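Local atomic coordinates of CELL WALL surface anchor family protein (Streptococcus pneumoniae, PDB entry 2X9Z), a protein that forms the repeating backbone unit of the Streptococcus pneumoniae pilus, probably by being linked covalently to further copies of itself along the shaft. Residues A51-R56 with V134-G139; E59-N64 with A118-K123; A79-L84 with T96-A101; L159-T164 with A179-V184. The protein carries 1 engineered substitution. All coordinates share one frame; numbering follows the deposited sequence.

Contact 1: A51-R56 with V134-G139; sequences ANWSDR and VTFNYG
Val-134 meets Asp-55 in a non-hydrogen-bonded antiparallel pair, its CG2 lying 3.3 Å from Asp-55 CG. With CG1 opposite the backbone N (chi1 162°), CG2 is the branch left to cover the carboxylate, whose OD1 bonds to Lys-7 NZ. At Thr-135 the chains exchange backbone bonds with Ser-54: Thr-135 N to Ser-54 O and Ser-54 N to Thr-135 O, each 3.0 Å. Both side chains are small, and Thr-135 OG1 rests 3.7 Å from Ser-54 CB, while the serine hydroxyl is bonded to Asp-92. Strands 50-57 and 130-139 are inner neighbours in a mixed sheet of the Cna-B-like domain; Val-134 packs on Lys-7 and Ile-38 and Phe-136 on Ile-5, in strands 4-9 and 33-42 of the other sheet. Aromatic bulk suits Phe-136 on this buried face. It runs alongside Trp-53, pointing the same way, and holds CD1 3.2 Å above one face of the indole, toward its rim; the planes are 33° apart. Phe-136 CE1 also touches Ala-51 CB at 3.8 Å, where a methyl fits beside the ring, and the indole NE1 bonds to Thr-40 OG1. Asn-137 pairs with Asn-52: Asn-137 N reaches Asn-52 O at 2.8 Å, and Asn-52 N returns a bond to Asn-137 O.

Contact 2: E59-N64 with A118-K123; sequences EGLAFN and ATLNDK
Strand 61-72 begins beside the end of strand 110-120 in the five-stranded antiparallel sheet, with Leu-61 opposite Leu-120 and Ala-62 opposite Thr-119, before segment 118-123 enters an Asx turn at Asn-121. Ala-62 and Thr-119 form the hydrogen-bonded pair, with Ala-62 N to Thr-119 O and Thr-119 N to Ala-62 O both at 2.8 Å. On the buried face Leu-61 CD2 packs against Leu-120 CD1 and Ala-118 CB, each 4.3 Å away, and Val-258 touches both leucines, so branched apolar chains suit this side. Beyond the strands Asn-121 N bonds to Gly-60 O at 2.9 Å. The side chain of Asn-121 has CG between the backbone N and the carbonyl carbon (chi1 64°), which turns the amide back onto the incoming loop: ND2 donates to Glu-59 O, 2.9 Å away and in the amide plane. OD1, at the other end, accepts from Lys-123 N at 2.8 Å. A water joins Lys-123 NZ to Glu-59 O, whereas the Glu-59 carboxylate makes its salt bridge with Lys-152. Because asparagine offers a donor and an acceptor at once, both ends of its amide are engaged; this fixes its rotation and ties the two loops together just where the ladder of backbone bonds stops.

Contact 3: A79-L84 with T96-A101; sequences AGDYAL and TDAGLA
The carboxylate of Asp-81 brings OD1 to 3.5 Å from the methyl CB of Ala-98, while its other oxygen, OD2, is taken up by a salt bridge to Lys-102 and a bond from Glu-78 N. The second flat group, the Tyr-82 ring, has Ala-79 O over one face, offset toward the rim, and packs on Leu-93 and Val-70. The contact is built round a helix N-cap: Thr-96 stands right before helix 97-103 and docks it against the 3-10 turn that leads into edge strand 82-87. Threonine suits the position because its hydroxyl can both give and accept. OG1 lies between the backbone N and the carbonyl carbon (chi1 62°), where it donates to Gly-80 O at 2.7 Å, on a lone pair in the carbonyl plane, and accepts the capping bond from Gly-99 N at 3.3 Å. The methyl branch, CG2, meanwhile rests 3.8 Å from Tyr-82 N. Backbone joins the two pieces as well: Thr-96 N bonds to Asp-81 O at 3.0 Å, approaching from well above the carbonyl plane. Gly-99 suits its place by having no side chain, since a CB there would collide with Asp-81 O. The helix turn can therefore settle close on that carbonyl, with Gly-99 CA making a CA-H...O contact to Asp-81 O at 3.2 Å.

Contact 4: L159-T164 with A179-V184; sequences LTLTKT and ATFDLV
Leu-161 and Phe-181 supply the CH-pi interaction at the middle of this contact. The methyl CD2 of Leu-161 sits over the centre of the Phe-181 ring, 3.4 Å from its centroid and only 11° off the normal, with the two side chains at about a right angle. Leucine suits the place because CG opposite the backbone N (chi1 172°) carries a branched end far enough across to meet the ring face. Plain apolar packing flanks it. On one side Leu-159 CD2 touches Leu-183 CD1 at 3.9 Å, and both leucines also rest on Leu-209. On the other side the aliphatic part of Lys-163 runs past the edge of the phenylalanine, CE lying 3.8 Å from Phe-181 CZ and 3.9 Å from Ala-179 CB, where a bare methyl accommodates the long chain. No hydrogen bond joins the segments, whose strand axes are 10.8 Å apart: they belong to different sheets. A covalent bond outside the pair fixes the lysine: Lys-163 NZ is bonded to Asn-242 CG, an isopeptide link between strands 159-166 and 237-243, and Glu-219 packs beside both Lys-163 and Phe-181. An intramolecular Lys-Asn isopeptide bond joining neighbouring strands of one sheet, buried in a beta sandwich beside a glutamate, is characteristic of Cna-B-like domains of Gram-positive pilins, where such an acid probably assists bond formation.

From the N terminus the chain first meets 51-56 and soon afterwards 59-64, the opening halves of contacts 1 and 2. Contact 3 then closes the shortest loop, across the hairpin of strands 82-87 and 90-95. Contact 2 closes next, at 118-123, and contact 1 last, at 134-139, so contact 3 nests within contact 2 and both within contact 1. Contacts 1 and 3 reach the same mixed sheet and touch where Ala-51 CB meets Leu-100 CD2, 3.9 Å apart; contact 2 lies in the five-stranded sheet. Contact 4 follows in series, crossing no other loop, and joins the two sheets of a second sandwich, its centre about 32 Å from that of contact 3.

Contact 1: A51-R56 with V134-G139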
loop_
_atom_site.group_PDB
_atom_site.type_symbol
_atom_site.label_atom_id
_atom_site.label_comp_id
_atom_site.label_asym_id
_atom_site.label_seq_id
_atom_site.Cartn_x
_atom_site.Cartn_y
_atom_site.Cartn_z
ATOM N N ALA A 51 -2.212 -6.367 12.453
ATOM C CA ALA A 51 -2.088 -6.978 11.140
ATOM C C ALA A 51 -3.020 -6.190 10.227
ATOM O O ALA A 51 -4.231 -6.410 10.222
ATOM C CB ALA A 51 -2.474 -8.443 11.182
ATOM N N ASN A 52 -2.434 -5.259 9.477
ATOM C CA ASN A 52 -3.181 -4.308 8.662
ATOM C C ASN A 52 -2.739 -4.363 7.200
ATOM O O ASN A 52 -1.536 -4.361 6.921
ATOM C CB ASN A 52 -2.949 -2.900 9.221
ATOM C CG ASN A 52 -3.652 -1.816 8.422
ATOM O OD1 ASN A 52 -4.865 -1.631 8.536
ATOM N ND2 ASN A 52 -2.883 -1.075 7.620
ATOM N N TRP A 53 -3.702 -4.392 6.284
ATOM C CA TRP A 53 -3.408 -4.311 4.857
ATOM C C TRP A 53 -3.985 -3.010 4.311
ATOM O O TRP A 53 -5.125 -2.661 4.596
ATOM C CB TRP A 53 -4.012 -5.487 4.082
ATOM C CG TRP A 53 -3.411 -6.821 4.421
ATOM C CD1 TRP A 53 -2.405 -7.468 3.744
ATOM C CD2 TRP A 53 -3.768 -7.672 5.522
ATOM N NE1 TRP A 53 -2.127 -8.669 4.353
ATOM C CE2 TRP A 53 -2.945 -8.816 5.446
ATOM C CE3 TRP A 53 -4.702 -7.577 6.561
ATOM C CZ2 TRP A 53 -3.029 -9.860 6.366
ATOM C CZ3 TRP A 53 -4.782 -8.615 7.475
ATOM C CH2 TRP A 53 -3.950 -9.743 7.368
ATOM N N SER A 54 -3.203 -2.313 3.503
ATOM C CA SER A 54 -3.608 -1.032 2.958
ATOM C C SER A 54 -3.342 -1.088 1.451
ATOM O O SER A 54 -2.250 -1.456 1.024
ATOM C CB SER A 54 -2.797 0.081 3.633
ATOM O OG SER A 54 -3.169 1.372 3.187
ATOM N N ASP A 55 -4.338 -0.717 0.651
ATOM C CA ASP A 55 -4.268 -0.869 -0.796
ATOM C C ASP A 55 -4.804 0.387 -1.490
ATOM O O ASP A 55 -5.898 0.852 -1.183
ATOM C CB ASP A 55 -5.100 -2.097 -1.176
ATOM C CG ASP A 55 -4.876 -2.567 -2.594
ATOM O OD1 ASP A 55 -4.289 -1.850 -3.435
ATOM O OD2 ASP A 55 -5.329 -3.701 -2.863
ATOM N N ARG A 56 -4.036 0.944 -2.422
ATOM C CA ARG A 56 -4.516 2.059 -3.241
ATOM C C ARG A 56 -4.163 1.797 -4.688
ATOM O O ARG A 56 -3.217 1.067 -4.979
ATOM C CB ARG A 56 -3.907 3.387 -2.794
ATOM C CG ARG A 56 -4.302 3.830 -1.391
ATOM C CD ARG A 56 -5.789 4.205 -1.322
ATOM N NE ARG A 56 -6.180 4.778 -0.026
ATOM C CZ ARG A 56 -6.411 4.071 1.077
ATOM N NH1 ARG A 56 -6.270 2.755 1.065
ATOM N NH2 ARG A 56 -6.769 4.686 2.197
ATOM N N VAL A 134 0.283 -1.901 -2.235
ATOM C CA VAL A 134 -0.193 -2.475 -0.986
ATOM C C VAL A 134 0.928 -2.492 0.032
ATOM O O VAL A 134 2.108 -2.645 -0.318
ATOM C CB VAL A 134 -0.658 -3.929 -1.195
ATOM C CG1 VAL A 134 -0.747 -4.680 0.137
ATOM C CG2 VAL A 134 -1.979 -3.956 -1.909
ATOM N N THR A 135 0.559 -2.326 1.295
ATOM C CA THR A 135 1.463 -2.637 2.387
ATOM C C THR A 135 0.784 -3.564 3.364
ATOM O O THR A 135 -0.439 -3.512 3.553
ATOM C CB THR A 135 1.946 -1.389 3.187
ATOM O OG1 THR A 135 0.822 -0.651 3.703
ATOM C CG2 THR A 135 2.819 -0.491 2.336
ATOM N N PHE A 136 1.593 -4.418 3.979
ATOM C CA PHE A 136 1.193 -5.138 5.177
ATOM C C PHE A 136 1.945 -4.494 6.329
ATOM O O PHE A 136 3.176 -4.579 6.405
ATOM C CB PHE A 136 1.517 -6.630 5.079
ATOM C CG PHE A 136 1.107 -7.424 6.289
ATOM C CD1 PHE A 136 -0.209 -7.406 6.736
ATOM C CD2 PHE A 136 2.036 -8.192 6.981
ATOM C CE1 PHE A 136 -0.594 -8.136 7.848
ATOM C CE2 PHE A 136 1.653 -8.930 8.094
ATOM C CZ PHE A 136 0.338 -8.900 8.524
ATOM N N ASN A 137 1.197 -3.810 7.187
ATOM C CA ASN A 137 1.750 -3.109 8.338
ATOM C C ASN A 137 1.462 -3.928 9.570
ATOM O O ASN A 137 0.301 -4.175 9.902
ATOM C CB ASN A 137 1.124 -1.726 8.451
ATOM C CG ASN A 137 1.246 -0.952 7.160
ATOM O OD1 ASN A 137 2.282 -0.311 6.891
ATOM N ND2 ASN A 137 0.212 -1.027 6.328
ATOM N N TYR A 138 2.522 -4.374 10.230
ATOM C CA TYR A 138 2.383 -5.339 11.310
ATOM C C TYR A 138 3.448 -5.117 12.377
ATOM O O TYR A 138 4.410 -4.375 12.173
ATOM C CB TYR A 138 2.516 -6.763 10.747
ATOM C CG TYR A 138 3.950 -7.147 10.446
ATOM C CD1 TYR A 138 4.592 -6.700 9.293
ATOM C CD2 TYR A 138 4.665 -7.960 11.317
ATOM C CE1 TYR A 138 5.909 -7.048 9.024
ATOM C CE2 TYR A 138 5.980 -8.312 11.058
ATOM C CZ TYR A 138 6.600 -7.853 9.912
ATOM O OH TYR A 138 7.909 -8.216 9.656
ATOM N N GLY A 139 3.291 -5.790 13.506
ATOM C CA GLY A 139 4.314 -5.769 14.526
ATOM C C GLY A 139 3.775 -6.252 15.847
ATOM O O GLY A 139 2.571 -6.468 16.001
#

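Contact 2: E59-N64 with A118-K123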
loop_
_atom_site.group_PDB
_atom_site.type_symbol
_atom_site.label_atom_id
_atom_site.label_comp_id
_atom_site.label_asym_id
_atom_site.label_seq_id
_atom_site.Cartn_x
_atom_site.Cartn_y
_atom_site.Cartn_z
ATOM N N GLU A 59 -5.582 5.995 -11.074
ATOM C CA GLU A 59 -6.924 6.495 -11.369
ATOM C C GLU A 59 -7.667 5.765 -12.493
ATOM O O GLU A 59 -8.895 5.838 -12.564
ATOM C CB GLU A 59 -6.898 8.002 -11.625
ATOM C CG GLU A 59 -6.173 8.403 -12.884
ATOM C CD GLU A 59 -6.357 9.874 -13.219
ATOM O OE1 GLU A 59 -6.980 10.608 -12.426
ATOM O OE2 GLU A 59 -5.878 10.299 -14.282
ATOM N N GLY A 60 -6.936 5.052 -13.348
ATOM C CA GLY A 60 -7.545 4.284 -14.423
ATOM C C GLY A 60 -8.184 2.995 -13.943
ATOM O O GLY A 60 -8.845 2.300 -14.715
ATOM N N LEU A 61 -7.963 2.659 -12.675
ATOM C CA LEU A 61 -8.637 1.522 -12.051
ATOM C C LEU A 61 -9.608 2.012 -10.992
ATOM O O LEU A 61 -9.194 2.556 -9.971
ATOM C CB LEU A 61 -7.622 0.582 -11.403
ATOM C CG LEU A 61 -6.779 -0.277 -12.336
ATOM C CD1 LEU A 61 -5.562 -0.797 -11.594
ATOM C CD2 LEU A 61 -7.612 -1.422 -12.907
ATOM N N ALA A 62 -10.896 1.814 -11.229
ATOM C CA ALA A 62 -11.908 2.191 -10.248
ATOM C C ALA A 62 -12.123 1.042 -9.278
ATOM O O ALA A 62 -12.687 0.011 -9.640
ATOM C CB ALA A 62 -13.224 2.549 -10.931
ATOM N N PHE A 63 -11.674 1.220 -8.042
ATOM C CA PHE A 63 -11.916 0.232 -6.995
ATOM C C PHE A 63 -13.411 -0.084 -6.886
ATOM O O PHE A 63 -14.231 0.828 -6.828
ATOM C CB PHE A 63 -11.388 0.741 -5.652
ATOM C CG PHE A 63 -11.730 -0.154 -4.495
ATOM C CD1 PHE A 63 -11.320 -1.479 -4.480
ATOM C CD2 PHE A 63 -12.490 0.320 -3.440
ATOM C CE1 PHE A 63 -11.655 -2.316 -3.425
ATOM C CE2 PHE A 63 -12.823 -0.509 -2.377
ATOM C CZ PHE A 63 -12.409 -1.829 -2.375
ATOM N N ASN A 64 -13.765 -1.369 -6.877
ATOM C CA ASN A 64 -15.171 -1.762 -6.771
ATOM C C ASN A 64 -15.583 -1.970 -5.310
ATOM O O ASN A 64 -15.331 -3.026 -4.703
ATOM C CB ASN A 64 -15.452 -3.031 -7.592
ATOM C CG ASN A 64 -15.292 -2.813 -9.089
ATOM O OD1 ASN A 64 -15.431 -1.697 -9.587
ATOM N ND2 ASN A 64 -15.008 -3.889 -9.811
ATOM N N ALA A 118 -11.573 -4.410 -9.386
ATOM C CA ALA A 118 -11.555 -3.021 -9.818
ATOM C C ALA A 118 -11.938 -3.005 -11.283
ATOM O O ALA A 118 -11.826 -4.014 -11.965
ATOM C CB ALA A 118 -10.185 -2.416 -9.619
ATOM N N THR A 119 -12.404 -1.862 -11.762
ATOM C CA THR A 119 -12.857 -1.752 -13.140
ATOM C C THR A 119 -11.936 -0.820 -13.911
ATOM O O THR A 119 -11.662 0.292 -13.464
ATOM C CB THR A 119 -14.278 -1.176 -13.181
ATOM O OG1 THR A 119 -15.141 -2.010 -12.406
ATOM C CG2 THR A 119 -14.801 -1.110 -14.606
ATOM N N LEU A 120 -11.458 -1.263 -15.068
ATOM C CA LEU A 120 -10.675 -0.380 -15.921
ATOM C C LEU A 120 -11.606 0.686 -16.496
ATOM O O LEU A 120 -12.631 0.362 -17.092
ATOM C CB LEU A 120 -9.976 -1.160 -17.042
ATOM C CG LEU A 120 -8.941 -0.388 -17.865
ATOM C CD1 LEU A 120 -7.757 0.009 -16.999
ATOM C CD2 LEU A 120 -8.478 -1.204 -19.061
ATOM N N ASN A 121 -11.272 1.954 -16.295
ATOM C CA ASN A 121 -12.171 3.034 -16.694
ATOM C C ASN A 121 -11.598 3.930 -17.790
ATOM O O ASN A 121 -10.461 3.749 -18.220
ATOM C CB ASN A 121 -12.600 3.855 -15.473
ATOM C CG ASN A 121 -11.437 4.573 -14.821
ATOM O OD1 ASN A 121 -10.680 5.266 -15.494
ATOM N ND2 ASN A 121 -11.274 4.397 -13.508
ATOM N N ASP A 122 -12.392 4.896 -18.240
ATOM C CA ASP A 122 -12.015 5.713 -19.397
ATOM C C ASP A 122 -10.955 6.778 -19.108
ATOM O O ASP A 122 -10.633 7.592 -19.976
ATOM C CB ASP A 122 -13.247 6.328 -20.082
ATOM C CG ASP A 122 -14.052 7.231 -19.163
ATOM O OD1 ASP A 122 -13.563 7.568 -18.065
ATOM O OD2 ASP A 122 -15.182 7.612 -19.552
ATOM N N LYS A 123 -10.410 6.770 -17.896
ATOM C CA LYS A 123 -9.282 7.639 -17.580
ATOM C C LYS A 123 -7.979 6.975 -18.000
ATOM O O LYS A 123 -6.940 7.629 -18.076
ATOM C CB LYS A 123 -9.225 7.975 -16.089
ATOM C CG LYS A 123 -10.458 8.657 -15.544
ATOM C CD LYS A 123 -10.238 9.065 -14.102
ATOM C CE LYS A 123 -11.527 9.522 -13.449
ATOM N NZ LYS A 123 -11.290 9.969 -12.048
HETATM O O HOH W 1 -10.669 7.284 -11.032
#

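Contact 3: A79-L84 with T96-A101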
loop_
_atom_site.group_PDB
_atom_site.type_symbol
_atom_site.label_atom_id
_atom_site.label_comp_id
_atom_site.label_asym_id
_atom_site.label_seq_id
_atom_site.Cartn_x
_atom_site.Cartn_y
_atom_site.Cartn_z
ATOM N N ALA A 79 -17.622 -11.270 10.590
ATOM C CA ALA A 79 -17.624 -9.807 10.476
ATOM C C ALA A 79 -16.818 -9.088 11.563
ATOM O O ALA A 79 -16.109 -8.111 11.285
ATOM C CB ALA A 79 -19.048 -9.282 10.451
ATOM N N GLY A 80 -16.927 -9.566 12.797
ATOM C CA GLY A 80 -16.239 -8.942 13.914
ATOM C C GLY A 80 -14.749 -9.241 13.985
ATOM O O GLY A 80 -14.058 -8.748 14.882
ATOM N N ASP A 81 -14.248 -10.042 13.048
ATOM C CA ASP A 81 -12.835 -10.420 13.029
ATOM C C ASP A 81 -11.938 -9.378 12.358
ATOM O O ASP A 81 -10.711 -9.467 12.436
ATOM C CB ASP A 81 -12.645 -11.747 12.294
ATOM C CG ASP A 81 -13.239 -12.924 13.031
ATOM O OD1 ASP A 81 -13.554 -12.799 14.235
ATOM O OD2 ASP A 81 -13.376 -13.985 12.394
ATOM N N TYR A 82 -12.538 -8.420 11.664
ATOM C CA TYR A 82 -11.762 -7.424 10.935
ATOM C C TYR A 82 -12.548 -6.129 10.795
ATOM O O TYR A 82 -13.768 -6.119 10.952
ATOM C CB TYR A 82 -11.354 -7.945 9.546
ATOM C CG TYR A 82 -12.509 -8.226 8.608
ATOM C CD1 TYR A 82 -13.223 -9.415 8.691
ATOM C CD2 TYR A 82 -12.866 -7.316 7.617
ATOM C CE1 TYR A 82 -14.272 -9.682 7.830
ATOM C CE2 TYR A 82 -13.917 -7.571 6.753
ATOM C CZ TYR A 82 -14.616 -8.758 6.862
ATOM O OH TYR A 82 -15.654 -9.017 6.001
ATOM N N ALA A 83 -11.833 -5.045 10.505
ATOM C CA ALA A 83 -12.429 -3.749 10.245
ATOM C C ALA A 83 -11.960 -3.300 8.874
ATOM O O ALA A 83 -10.759 -3.158 8.636
ATOM C CB ALA A 83 -12.004 -2.744 11.298
ATOM N N LEU A 84 -12.916 -3.102 7.975
ATOM C CA LEU A 84 -12.650 -2.704 6.603
ATOM C C LEU A 84 -13.122 -1.271 6.388
ATOM O O LEU A 84 -14.250 -0.927 6.742
ATOM C CB LEU A 84 -13.408 -3.633 5.650
ATOM C CG LEU A 84 -13.380 -3.286 4.160
ATOM C CD1 LEU A 84 -11.968 -3.427 3.612
ATOM C CD2 LEU A 84 -14.338 -4.170 3.389
ATOM N N THR A 96 -9.194 -7.315 13.929
ATOM C CA THR A 96 -9.541 -6.958 15.302
ATOM C C THR A 96 -8.877 -7.961 16.238
ATOM O O THR A 96 -8.203 -8.886 15.786
ATOM C CB THR A 96 -11.046 -7.062 15.527
ATOM O OG1 THR A 96 -11.441 -8.418 15.310
ATOM C CG2 THR A 96 -11.805 -6.152 14.569
ATOM N N ASP A 97 -9.075 -7.806 17.544
ATOM C CA ASP A 97 -8.535 -8.793 18.469
ATOM C C ASP A 97 -9.070 -10.195 18.149
ATOM O O ASP A 97 -8.333 -11.186 18.225
ATOM C CB ASP A 97 -8.844 -8.411 19.916
ATOM C CG ASP A 97 -8.031 -7.214 20.393
ATOM O OD1 ASP A 97 -7.081 -6.807 19.685
ATOM O OD2 ASP A 97 -8.338 -6.685 21.479
ATOM N N ALA A 98 -10.348 -10.275 17.781
ATOM C CA ALA A 98 -10.964 -11.554 17.427
ATOM C C ALA A 98 -10.285 -12.174 16.198
ATOM O O ALA A 98 -10.063 -13.382 16.143
ATOM C CB ALA A 98 -12.456 -11.386 17.188
ATOM N N GLY A 99 -9.961 -11.351 15.206
ATOM C CA GLY A 99 -9.255 -11.834 14.031
ATOM C C GLY A 99 -7.808 -12.186 14.328
ATOM O O GLY A 99 -7.280 -13.173 13.818
ATOM N N LEU A 100 -7.153 -11.376 15.152
ATOM C CA LEU A 100 -5.768 -11.648 15.514
ATOM C C LEU A 100 -5.657 -13.000 16.205
ATOM O O LEU A 100 -4.667 -13.708 16.049
ATOM C CB LEU A 100 -5.223 -10.546 16.417
ATOM C CG LEU A 100 -4.893 -9.234 15.697
ATOM C CD1 LEU A 100 -4.666 -8.112 16.693
ATOM C CD2 LEU A 100 -3.689 -9.403 14.780
ATOM N N ALA A 101 -6.684 -13.368 16.966
ATOM C CA ALA A 101 -6.664 -14.644 17.677
ATOM C C ALA A 101 -6.578 -15.830 16.719
ATOM O O ALA A 101 -6.109 -16.902 17.095
ATOM C CB ALA A 101 -7.888 -14.777 18.585
#

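Contact 4: L159-T164 with A179-V184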
loop_
_atom_site.group_PDB
_atom_site.type_symbol
_atom_site.label_atom_id
_atom_site.label_comp_id
_atom_site.label_asym_id
_atom_site.label_seq_id
_atom_site.Cartn_x
_atom_site.Cartn_y
_atom_site.Cartn_z
ATOM N N LEU A 159 5.728 18.722 -7.013
ATOM C CA LEU A 159 5.107 17.822 -6.048
ATOM C C LEU A 159 5.845 17.912 -4.714
ATOM O O LEU A 159 7.039 17.608 -4.635
ATOM C CB LEU A 159 5.102 16.382 -6.563
ATOM C CG LEU A 159 4.421 15.289 -5.729
ATOM C CD1 LEU A 159 2.978 15.649 -5.359
ATOM C CD2 LEU A 159 4.472 13.970 -6.478
ATOM N N THR A 160 5.132 18.357 -3.686
ATOM C CA THR A 160 5.719 18.622 -2.377
ATOM C C THR A 160 5.307 17.590 -1.330
ATOM O O THR A 160 4.124 17.289 -1.153
ATOM C CB THR A 160 5.336 20.027 -1.874
ATOM O OG1 THR A 160 5.820 21.007 -2.798
ATOM C CG2 THR A 160 5.937 20.295 -0.497
ATOM N N LEU A 161 6.309 17.062 -0.639
ATOM C CA LEU A 161 6.117 16.158 0.482
ATOM C C LEU A 161 6.229 16.942 1.793
ATOM O O LEU A 161 7.190 17.697 1.985
ATOM C CB LEU A 161 7.196 15.081 0.421
ATOM C CG LEU A 161 7.328 14.105 1.582
ATOM C CD1 LEU A 161 6.116 13.226 1.663
ATOM C CD2 LEU A 161 8.577 13.264 1.399
ATOM N N THR A 162 5.241 16.778 2.672
ATOM C CA THR A 162 5.295 17.357 4.016
ATOM C C THR A 162 5.280 16.213 5.025
ATOM O O THR A 162 4.482 15.290 4.911
ATOM C CB THR A 162 4.106 18.303 4.289
ATOM O OG1 THR A 162 4.100 19.365 3.327
ATOM C CG2 THR A 162 4.187 18.907 5.691
ATOM N N LYS A 163 6.172 16.275 6.005
ATOM C CA LYS A 163 6.301 15.206 6.986
ATOM C C LYS A 163 6.096 15.729 8.404
ATOM O O LYS A 163 6.556 16.822 8.743
ATOM C CB LYS A 163 7.676 14.556 6.862
ATOM C CG LYS A 163 7.799 13.227 7.563
ATOM C CD LYS A 163 9.163 12.628 7.302
ATOM C CE LYS A 163 9.195 11.220 7.759
ATOM N NZ LYS A 163 8.765 11.239 9.183
ATOM N N THR A 164 5.381 14.956 9.216
ATOM C CA THR A 164 5.288 15.223 10.649
ATOM C C THR A 164 5.700 13.972 11.408
ATOM O O THR A 164 5.743 12.882 10.841
ATOM C CB THR A 164 3.864 15.627 11.091
ATOM O OG1 THR A 164 2.922 14.657 10.620
ATOM C CG2 THR A 164 3.478 17.002 10.550
ATOM N N ALA A 179 15.206 11.484 6.673
ATOM C CA ALA A 179 14.237 10.608 6.018
ATOM C C ALA A 179 14.437 10.650 4.518
ATOM O O ALA A 179 14.457 11.724 3.922
ATOM C CB ALA A 179 12.810 11.025 6.376
ATOM N N THR A 180 14.606 9.481 3.912
ATOM C CA THR A 180 14.795 9.391 2.471
ATOM C C THR A 180 13.559 8.774 1.825
ATOM O O THR A 180 12.997 7.808 2.338
ATOM C CB THR A 180 16.048 8.559 2.140
ATOM O OG1 THR A 180 17.194 9.186 2.729
ATOM C CG2 THR A 180 16.260 8.459 0.628
ATOM N N PHE A 181 13.140 9.338 0.694
ATOM C CA PHE A 181 11.980 8.838 -0.035
ATOM C C PHE A 181 12.334 8.621 -1.492
ATOM O O PHE A 181 13.026 9.432 -2.094
ATOM C CB PHE A 181 10.817 9.836 0.010
ATOM C CG PHE A 181 10.331 10.140 1.392
ATOM C CD1 PHE A 181 11.019 11.031 2.205
ATOM C CD2 PHE A 181 9.173 9.548 1.883
ATOM C CE1 PHE A 181 10.562 11.318 3.485
ATOM C CE2 PHE A 181 8.713 9.830 3.162
ATOM C CZ PHE A 181 9.412 10.710 3.961
ATOM N N ASP A 182 11.837 7.534 -2.058
ATOM C CA ASP A 182 11.919 7.346 -3.491
ATOM C C ASP A 182 10.606 7.792 -4.113
ATOM O O ASP A 182 9.531 7.309 -3.741
ATOM C CB ASP A 182 12.212 5.887 -3.809
ATOM C CG ASP A 182 13.601 5.479 -3.368
ATOM O OD1 ASP A 182 14.579 6.106 -3.831
ATOM O OD2 ASP A 182 13.721 4.546 -2.552
ATOM N N LEU A 183 10.687 8.755 -5.023
ATOM C CA LEU A 183 9.522 9.141 -5.799
ATOM C C LEU A 183 9.418 8.175 -6.977
ATOM O O LEU A 183 10.306 8.116 -7.825
ATOM C CB LEU A 183 9.630 10.591 -6.274
ATOM C CG LEU A 183 8.373 11.132 -6.964
ATOM C CD1 LEU A 183 7.210 11.246 -5.990
ATOM C CD2 LEU A 183 8.645 12.473 -7.635
ATOM N N VAL A 184 8.335 7.407 -7.001
ATOM C CA VAL A 184 8.148 6.329 -7.962
ATOM C C VAL A 184 6.954 6.657 -8.847
ATOM O O VAL A 184 5.939 7.159 -8.367
ATOM C CB VAL A 184 7.868 5.002 -7.213
ATOM C CG1 VAL A 184 7.742 3.833 -8.181
ATOM C CG2 VAL A 184 8.958 4.735 -6.166
#